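Long-range contacts in phosphoribosylformylglycinamidine cyclo-ligase (Thermus thermophilus HB8, PDB 5AVM), which probably catalyses the ATP-dependent ring closure of formylglycinamidine ribonucleotide to 5-aminoimidazole ribonucleotide, a step of de novo purine biosynthesis: residues Ala241-Gly246 with Leu298-Val303; Pro98-Asp103 with Pro132-Glu137. All blocks are in the same frame, centred on the assembly; numbering follows the deposited sequence.

Contact 1: Ala241-Gly246 with Leu298-Val303; sequences AAHITG and LGMVLV
I244 and V301 meet through their methyl branches, I244 CD1 lying 4.0 Å from V301 CG2, while I244 CG1 also reaches L298 CB. With CG1 of I244 anti to its own carbonyl carbon (chi1 -52°), the torsion sends CG1 and CD1 to V301 CG2. Replacing I244 with alanine would probably open a gap beside V301 and L298. On the other face, the CE methyl of M300, brought round by a bend at chi3 (74°), rests 3.9 Å from A241 CB, and L302 CD1 also packs on A241 CB. Strand 240-243 is, within this chain, an edge strand of the mixed sheet of the C-terminal domain, running antiparallel to 298-304. A242 and V301 form a hydrogen-bonded pair, A242 N to V301 O and V301 N to A242 O, both 2.8 Å. On its other side, strand 298-304 has a classic bulge where G299 and M300 both face L180 of strand 176-181. Past the A242-V301 pair, I244 N makes a weak bond to G299 O (3.4 Å), and a water donates to both I244 O and G299 O. H243 brings CD2, at the ring edge, to 3.3 Å from G299 O, while its NE2 and ND1 are hydrogen-bonded to H221 and D90.

Contact 2: Pro98-Asp103 with Pro132-Glu137; sequences PLFFLD and PLLGGE
F100 and L134 make the closest apolar contact on one side of the strand, L134 CD2 lying 3.5 Å from F100 CD1 and almost as near to CE1, oblique to the ring. First torsions that set CG between the backbone N and the carbonyl carbon turn both F100 (chi1 58°) and L102 (chi1 67°) to L134. The second methyl of L134, CD1, packs against F100 CB, and L102 CB meets L134 CB at 3.7 Å, so that the leucine of the loop touches two side chains two residues apart on the strand. A58 of the second subunit packs on both F100 and L134. F101 and L133 lie on the reverse side, side by side and pointing the same way, and L133 CD1 comes to the edge of the F101 ring, near its plane, 3.5 Å from CD2. At the start of the loop the P132 ring lies against the L99 carbonyl, CD approaching L99 O to 3.2 Å.

The backbones are joined between these side chains by F101 N to P132 O (3.0 Å) and L134 N to F101 O (2.7 Å), a single bridge in roughly parallel chains. Farther on, E137 N reaches D103 O at 2.6 Å with a more bent N-H angle of 138°, and T60 of the second subunit hydrogen-bonds D103 O through its hydroxyl. The loop after helix 112-129 thus runs along strand 97-107 and leads into 137-140, an edge strand, within this chain, of the N-terminal domain's mixed sheet. F101 is covered by helices 79-92 and 112-129, L133 touches C126 of the latter, and strand 150-161 flanks 97-107.

In the fold
The two contacts share no strand or helix: contact 1 lies in the C-terminal domain and contact 2 in the N-terminal one, their centres about 24 Å apart and their nearest atoms about 12 Å. Contact 1 is buried, near the centre of the subunit, and pairs two strands antiparallel; contact 2 lies farther out, is partly buried, and sets a loop beside a strand in nearly the same direction. Polar side-chain chemistry enters contact 1 through a histidine bonded to one residue of each domain, and no other chain touches it. In contact 2 aromatic and leucine side chains dominate, and the second subunit packs against it.

Contact 1: Ala241-Gly246 with Leu298-Val303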
ATOM      1  N   ALA B 241      -0.630  21.166  10.964  1.00 27.47           N
ATOM      2  CA  ALA B 241      -0.870  21.348   9.543  1.00 26.82           C
ATOM      3  C   ALA B 241      -1.880  20.315   9.101  1.00 26.65           C
ATOM      4  O   ALA B 241      -1.954  19.219   9.665  1.00 27.55           O
ATOM      5  CB  ALA B 241       0.432  21.194   8.750  1.00 25.35           C
ATOM      6  N   ALA B 242      -2.668  20.676   8.099  1.00 25.62           N
ATOM      7  CA  ALA B 242      -3.678  19.773   7.595  1.00 24.21           C
ATOM      8  C   ALA B 242      -3.609  19.723   6.094  1.00 24.27           C
ATOM      9  O   ALA B 242      -3.535  20.756   5.435  1.00 24.38           O
ATOM     10  CB  ALA B 242      -5.060  20.230   8.037  1.00 24.50           C
ATOM     11  N   HIS B 243      -3.596  18.509   5.559  1.00 23.95           N
ATOM     12  CA  HIS B 243      -3.598  18.322   4.124  1.00 23.77           C
ATOM     13  C   HIS B 243      -5.090  18.164   3.875  1.00 23.71           C
ATOM     14  O   HIS B 243      -5.724  17.309   4.492  1.00 23.68           O
ATOM     15  CB  HIS B 243      -2.861  17.046   3.742  1.00 23.97           C
ATOM     16  CG  HIS B 243      -2.667  16.886   2.267  1.00 24.30           C
ATOM     17  ND1 HIS B 243      -2.478  15.658   1.671  1.00 25.54           N
ATOM     18  CD2 HIS B 243      -2.621  17.799   1.269  1.00 24.72           C
ATOM     19  CE1 HIS B 243      -2.325  15.822   0.368  1.00 24.30           C
ATOM     20  NE2 HIS B 243      -2.407  17.112   0.098  1.00 24.23           N
ATOM     21  N   ILE B 244      -5.654  19.007   3.012  1.00 24.99           N
ATOM     22  CA  ILE B 244      -7.092  18.968   2.712  1.00 25.01           C
ATOM     23  C   ILE B 244      -7.401  17.989   1.586  1.00 25.31           C
ATOM     24  O   ILE B 244      -7.370  18.332   0.396  1.00 23.83           O
ATOM     25  CB  ILE B 244      -7.628  20.373   2.342  1.00 24.49           C
ATOM     26  CG1 ILE B 244      -7.216  21.372   3.431  1.00 23.34           C
ATOM     27  CG2 ILE B 244      -9.147  20.338   2.186  1.00 23.42           C
ATOM     28  CD1 ILE B 244      -7.485  20.884   4.850  1.00 22.59           C
ATOM     29  N   THR B 245      -7.701  16.764   1.998  1.00 26.03           N
ATOM     30  CA  THR B 245      -7.995  15.674   1.098  1.00 26.47           C
ATOM     31  C   THR B 245      -9.449  15.239   1.273  1.00 28.25           C
ATOM     32  O   THR B 245     -10.320  16.078   1.489  1.00 28.94           O
ATOM     33  CB  THR B 245      -7.034  14.507   1.379  1.00 25.41           C
ATOM     34  OG1 THR B 245      -7.076  14.180   2.774  1.00 24.85           O
ATOM     35  CG2 THR B 245      -5.606  14.894   1.001  1.00 20.61           C
ATOM     36  N   GLY B 246      -9.708  13.937   1.177  1.00 30.07           N
ATOM     37  CA  GLY B 246     -11.063  13.435   1.317  1.00 29.28           C
ATOM     38  C   GLY B 246     -11.762  14.024   2.519  1.00 29.20           C
ATOM     39  O   GLY B 246     -11.206  14.023   3.615  1.00 29.70           O
ATOM     40  N   LEU B 298      -7.993  25.149  -0.887  1.00 26.16           N
ATOM     41  CA  LEU B 298      -7.190  24.966   0.319  1.00 25.71           C
ATOM     42  C   LEU B 298      -6.385  23.676   0.174  1.00 25.81           C
ATOM     43  O   LEU B 298      -6.866  22.603   0.524  1.00 26.06           O
ATOM     44  CB  LEU B 298      -8.107  24.879   1.541  1.00 25.03           C
ATOM     45  CG  LEU B 298      -9.004  26.103   1.768  1.00 23.72           C
ATOM     46  CD1 LEU B 298     -10.054  25.799   2.793  1.00 22.43           C
ATOM     47  CD2 LEU B 298      -8.154  27.283   2.203  1.00 24.11           C
ATOM     48  N   GLY B 299      -5.170  23.785  -0.360  1.00 25.42           N
ATOM     49  CA  GLY B 299      -4.327  22.616  -0.545  1.00 27.08           C
ATOM     50  C   GLY B 299      -3.805  22.095   0.779  1.00 29.08           C
ATOM     51  O   GLY B 299      -3.717  20.885   1.000  1.00 29.71           O
ATOM     52  N   MET B 300      -3.448  23.023   1.664  1.00 29.35           N
ATOM     53  CA  MET B 300      -2.951  22.689   2.995  1.00 29.27           C
ATOM     54  C   MET B 300      -3.208  23.862   3.915  1.00 28.67           C
ATOM     55  O   MET B 300      -3.112  25.007   3.492  1.00 29.94           O
ATOM     56  CB  MET B 300      -1.443  22.396   2.976  1.00 28.73           C
ATOM     57  CG  MET B 300      -1.082  20.969   2.619  1.00 26.02           C
ATOM     58  SD  MET B 300       0.521  20.504   3.293  1.00 26.56           S
ATOM     59  CE  MET B 300       0.117  20.314   5.002  1.00 23.21           C
ATOM     60  N   VAL B 301      -3.549  23.581   5.168  1.00 28.27           N
ATOM     61  CA  VAL B 301      -3.786  24.643   6.136  1.00 27.94           C
ATOM     62  C   VAL B 301      -2.728  24.518   7.226  1.00 28.67           C
ATOM     63  O   VAL B 301      -2.486  23.430   7.746  1.00 29.14           O
ATOM     64  CB  VAL B 301      -5.194  24.547   6.789  1.00 28.01           C
ATOM     65  CG1 VAL B 301      -5.397  25.708   7.760  1.00 25.33           C
ATOM     66  CG2 VAL B 301      -6.280  24.559   5.713  1.00 26.73           C
ATOM     67  N   LEU B 302      -2.089  25.634   7.553  1.00 28.77           N
ATOM     68  CA  LEU B 302      -1.061  25.661   8.580  1.00 27.92           C
ATOM     69  C   LEU B 302      -1.558  26.384   9.828  1.00 28.55           C
ATOM     70  O   LEU B 302      -2.187  27.442   9.747  1.00 28.85           O
ATOM     71  CB  LEU B 302       0.196  26.353   8.042  1.00 26.73           C
ATOM     72  CG  LEU B 302       1.199  25.526   7.230  1.00 26.21           C
ATOM     73  CD1 LEU B 302       0.495  24.614   6.262  1.00 27.74           C
ATOM     74  CD2 LEU B 302       2.129  26.466   6.487  1.00 26.98           C
ATOM     75  N   VAL B 303      -1.285  25.795  10.984  1.00 28.54           N
ATOM     76  CA  VAL B 303      -1.670  26.384  12.256  1.00 28.20           C
ATOM     77  C   VAL B 303      -0.363  26.770  12.938  1.00 29.70           C
ATOM     78  O   VAL B 303       0.468  25.917  13.241  1.00 29.91           O
ATOM     79  CB  VAL B 303      -2.435  25.373  13.125  1.00 27.63           C
ATOM     80  CG1 VAL B 303      -3.035  26.074  14.326  1.00 27.27           C
ATOM     81  CG2 VAL B 303      -3.514  24.692  12.298  1.00 25.37           C
TER
HETATM   82  O   HOH W   1      -4.739  19.404  -0.940  1.00 29.87           O

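Contact 2: Pro98-Asp103 with Pro132-Glu137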
ATOM      1  N   PRO B  98      10.550  13.328   2.957  1.00 29.04           N
ATOM      2  CA  PRO B  98      10.511  12.002   2.334  1.00 27.97           C
ATOM      3  C   PRO B  98      11.847  11.273   2.265  1.00 27.05           C
ATOM      4  O   PRO B  98      12.883  11.894   2.053  1.00 26.67           O
ATOM      5  CB  PRO B  98       9.933  12.295   0.949  1.00 27.89           C
ATOM      6  CG  PRO B  98      10.465  13.656   0.649  1.00 27.93           C
ATOM      7  CD  PRO B  98      10.290  14.388   1.963  1.00 28.46           C
ATOM      8  N   LEU B  99      11.805   9.950   2.451  1.00 27.01           N
ATOM      9  CA  LEU B  99      13.000   9.097   2.382  1.00 25.70           C
ATOM     10  C   LEU B  99      12.967   8.184   1.143  1.00 24.26           C
ATOM     11  O   LEU B  99      14.003   7.922   0.532  1.00 24.74           O
ATOM     12  CB  LEU B  99      13.138   8.230   3.643  1.00 25.51           C
ATOM     13  CG  LEU B  99      13.736   8.846   4.912  1.00 25.50           C
ATOM     14  CD1 LEU B  99      13.690   7.819   6.047  1.00 24.16           C
ATOM     15  CD2 LEU B  99      15.170   9.285   4.649  1.00 24.30           C
ATOM     16  N   PHE B 100      11.784   7.692   0.784  1.00 21.23           N
ATOM     17  CA  PHE B 100      11.634   6.834  -0.387  1.00 19.63           C
ATOM     18  C   PHE B 100      10.174   6.437  -0.611  1.00 19.16           C
ATOM     19  O   PHE B 100       9.370   6.447   0.322  1.00 18.04           O
ATOM     20  CB  PHE B 100      12.532   5.590  -0.266  1.00 19.29           C
ATOM     21  CG  PHE B 100      12.264   4.743   0.953  1.00 18.09           C
ATOM     22  CD1 PHE B 100      11.174   3.877   0.992  1.00 16.36           C
ATOM     23  CD2 PHE B 100      13.125   4.788   2.051  1.00 16.54           C
ATOM     24  CE1 PHE B 100      10.948   3.066   2.103  1.00 16.07           C
ATOM     25  CE2 PHE B 100      12.904   3.983   3.167  1.00 16.70           C
ATOM     26  CZ  PHE B 100      11.814   3.119   3.192  1.00 15.62           C
ATOM     27  N   PHE B 101       9.846   6.094  -1.854  1.00 18.15           N
ATOM     28  CA  PHE B 101       8.489   5.721  -2.250  1.00 19.47           C
ATOM     29  C   PHE B 101       8.457   4.348  -2.939  1.00 20.63           C
ATOM     30  O   PHE B 101       9.454   3.903  -3.497  1.00 21.34           O
ATOM     31  CB  PHE B 101       7.960   6.809  -3.212  1.00 19.29           C
ATOM     32  CG  PHE B 101       6.603   6.525  -3.806  1.00 18.74           C
ATOM     33  CD1 PHE B 101       5.442   6.710  -3.061  1.00 19.83           C
ATOM     34  CD2 PHE B 101       6.484   6.092  -5.125  1.00 18.35           C
ATOM     35  CE1 PHE B 101       4.183   6.468  -3.622  1.00 19.35           C
ATOM     36  CE2 PHE B 101       5.234   5.849  -5.690  1.00 17.43           C
ATOM     37  CZ  PHE B 101       4.082   6.037  -4.935  1.00 18.30           C
ATOM     38  N   LEU B 102       7.316   3.669  -2.868  1.00 21.78           N
ATOM     39  CA  LEU B 102       7.122   2.393  -3.555  1.00 23.40           C
ATOM     40  C   LEU B 102       5.612   2.260  -3.762  1.00 25.04           C
ATOM     41  O   LEU B 102       4.831   2.770  -2.951  1.00 24.44           O
ATOM     42  CB  LEU B 102       7.712   1.209  -2.770  1.00 22.52           C
ATOM     43  CG  LEU B 102       7.220   0.669  -1.431  1.00 21.59           C
ATOM     44  CD1 LEU B 102       7.819  -0.713  -1.257  1.00 18.80           C
ATOM     45  CD2 LEU B 102       7.626   1.576  -0.279  1.00 20.40           C
ATOM     46  N   ASP B 103       5.198   1.594  -4.842  1.00 25.38           N
ATOM     47  CA  ASP B 103       3.775   1.499  -5.164  1.00 27.68           C
ATOM     48  C   ASP B 103       3.165   0.137  -5.489  1.00 28.97           C
ATOM     49  O   ASP B 103       3.870  -0.817  -5.811  1.00 29.83           O
ATOM     50  CB  ASP B 103       3.488   2.436  -6.331  1.00 29.64           C
ATOM     51  CG  ASP B 103       4.464   2.242  -7.480  1.00 32.14           C
ATOM     52  OD1 ASP B 103       4.618   1.090  -7.946  1.00 34.68           O
ATOM     53  OD2 ASP B 103       5.082   3.238  -7.920  1.00 32.85           O
ATOM     54  N   PRO B 132      14.049   8.664  -3.616  1.00 23.88           N
ATOM     55  CA  PRO B 132      14.399   7.352  -4.164  1.00 23.46           C
ATOM     56  C   PRO B 132      13.134   6.534  -4.409  1.00 23.79           C
ATOM     57  O   PRO B 132      12.249   6.491  -3.557  1.00 24.43           O
ATOM     58  CB  PRO B 132      15.259   6.737  -3.062  1.00 22.06           C
ATOM     59  CG  PRO B 132      15.934   7.929  -2.464  1.00 22.02           C
ATOM     60  CD  PRO B 132      14.814   8.936  -2.384  1.00 23.72           C
ATOM     61  N   LEU B 133      13.040   5.897  -5.572  1.00 24.56           N
ATOM     62  CA  LEU B 133      11.880   5.066  -5.884  1.00 25.49           C
ATOM     63  C   LEU B 133      12.254   3.586  -5.728  1.00 26.56           C
ATOM     64  O   LEU B 133      13.221   3.110  -6.335  1.00 25.64           O
ATOM     65  CB  LEU B 133      11.392   5.345  -7.312  1.00 25.05           C
ATOM     66  CG  LEU B 133      10.260   4.486  -7.894  1.00 25.77           C
ATOM     67  CD1 LEU B 133       9.044   4.511  -6.986  1.00 24.16           C
ATOM     68  CD2 LEU B 133       9.895   5.012  -9.268  1.00 26.65           C
ATOM     69  N   LEU B 134      11.494   2.872  -4.899  1.00 26.55           N
ATOM     70  CA  LEU B 134      11.727   1.447  -4.658  1.00 28.65           C
ATOM     71  C   LEU B 134      10.888   0.542  -5.573  1.00 31.08           C
ATOM     72  O   LEU B 134       9.929   0.984  -6.206  1.00 32.17           O
ATOM     73  CB  LEU B 134      11.436   1.113  -3.188  1.00 25.83           C
ATOM     74  CG  LEU B 134      12.615   1.182  -2.208  1.00 25.30           C
ATOM     75  CD1 LEU B 134      13.388   2.475  -2.392  1.00 25.14           C
ATOM     76  CD2 LEU B 134      12.102   1.053  -0.785  1.00 23.26           C
ATOM     77  N   GLY B 135      11.253  -0.732  -5.652  1.00 33.02           N
ATOM     78  CA  GLY B 135      10.491  -1.642  -6.483  1.00 33.97           C
ATOM     79  C   GLY B 135       9.071  -1.786  -5.961  1.00 35.62           C
ATOM     80  O   GLY B 135       8.854  -2.246  -4.831  1.00 36.70           O
ATOM     81  N   GLY B 136       8.096  -1.381  -6.772  1.00 35.96           N
ATOM     82  CA  GLY B 136       6.706  -1.494  -6.370  1.00 36.87           C
ATOM     83  C   GLY B 136       6.113  -2.761  -6.955  1.00 38.53           C
ATOM     84  O   GLY B 136       6.773  -3.443  -7.753  1.00 38.70           O
ATOM     85  N   GLU B 137       4.878  -3.088  -6.572  1.00 38.41           N
ATOM     86  CA  GLU B 137       4.230  -4.290  -7.082  1.00 38.19           C
ATOM     87  C   GLU B 137       3.122  -4.022  -8.085  1.00 37.62           C
ATOM     88  O   GLU B 137       2.813  -2.872  -8.419  1.00 36.97           O
ATOM     89  CB  GLU B 137       3.683  -5.150  -5.939  1.00 38.87           C
ATOM     90  CG  GLU B 137       4.763  -5.792  -5.075  1.00 43.45           C
ATOM     91  CD  GLU B 137       5.877  -6.442  -5.891  1.00 45.04           C
ATOM     92  OE1 GLU B 137       5.555  -7.108  -6.907  1.00 45.20           O
ATOM     93  OE2 GLU B 137       7.066  -6.291  -5.504  1.00 44.66           O
TER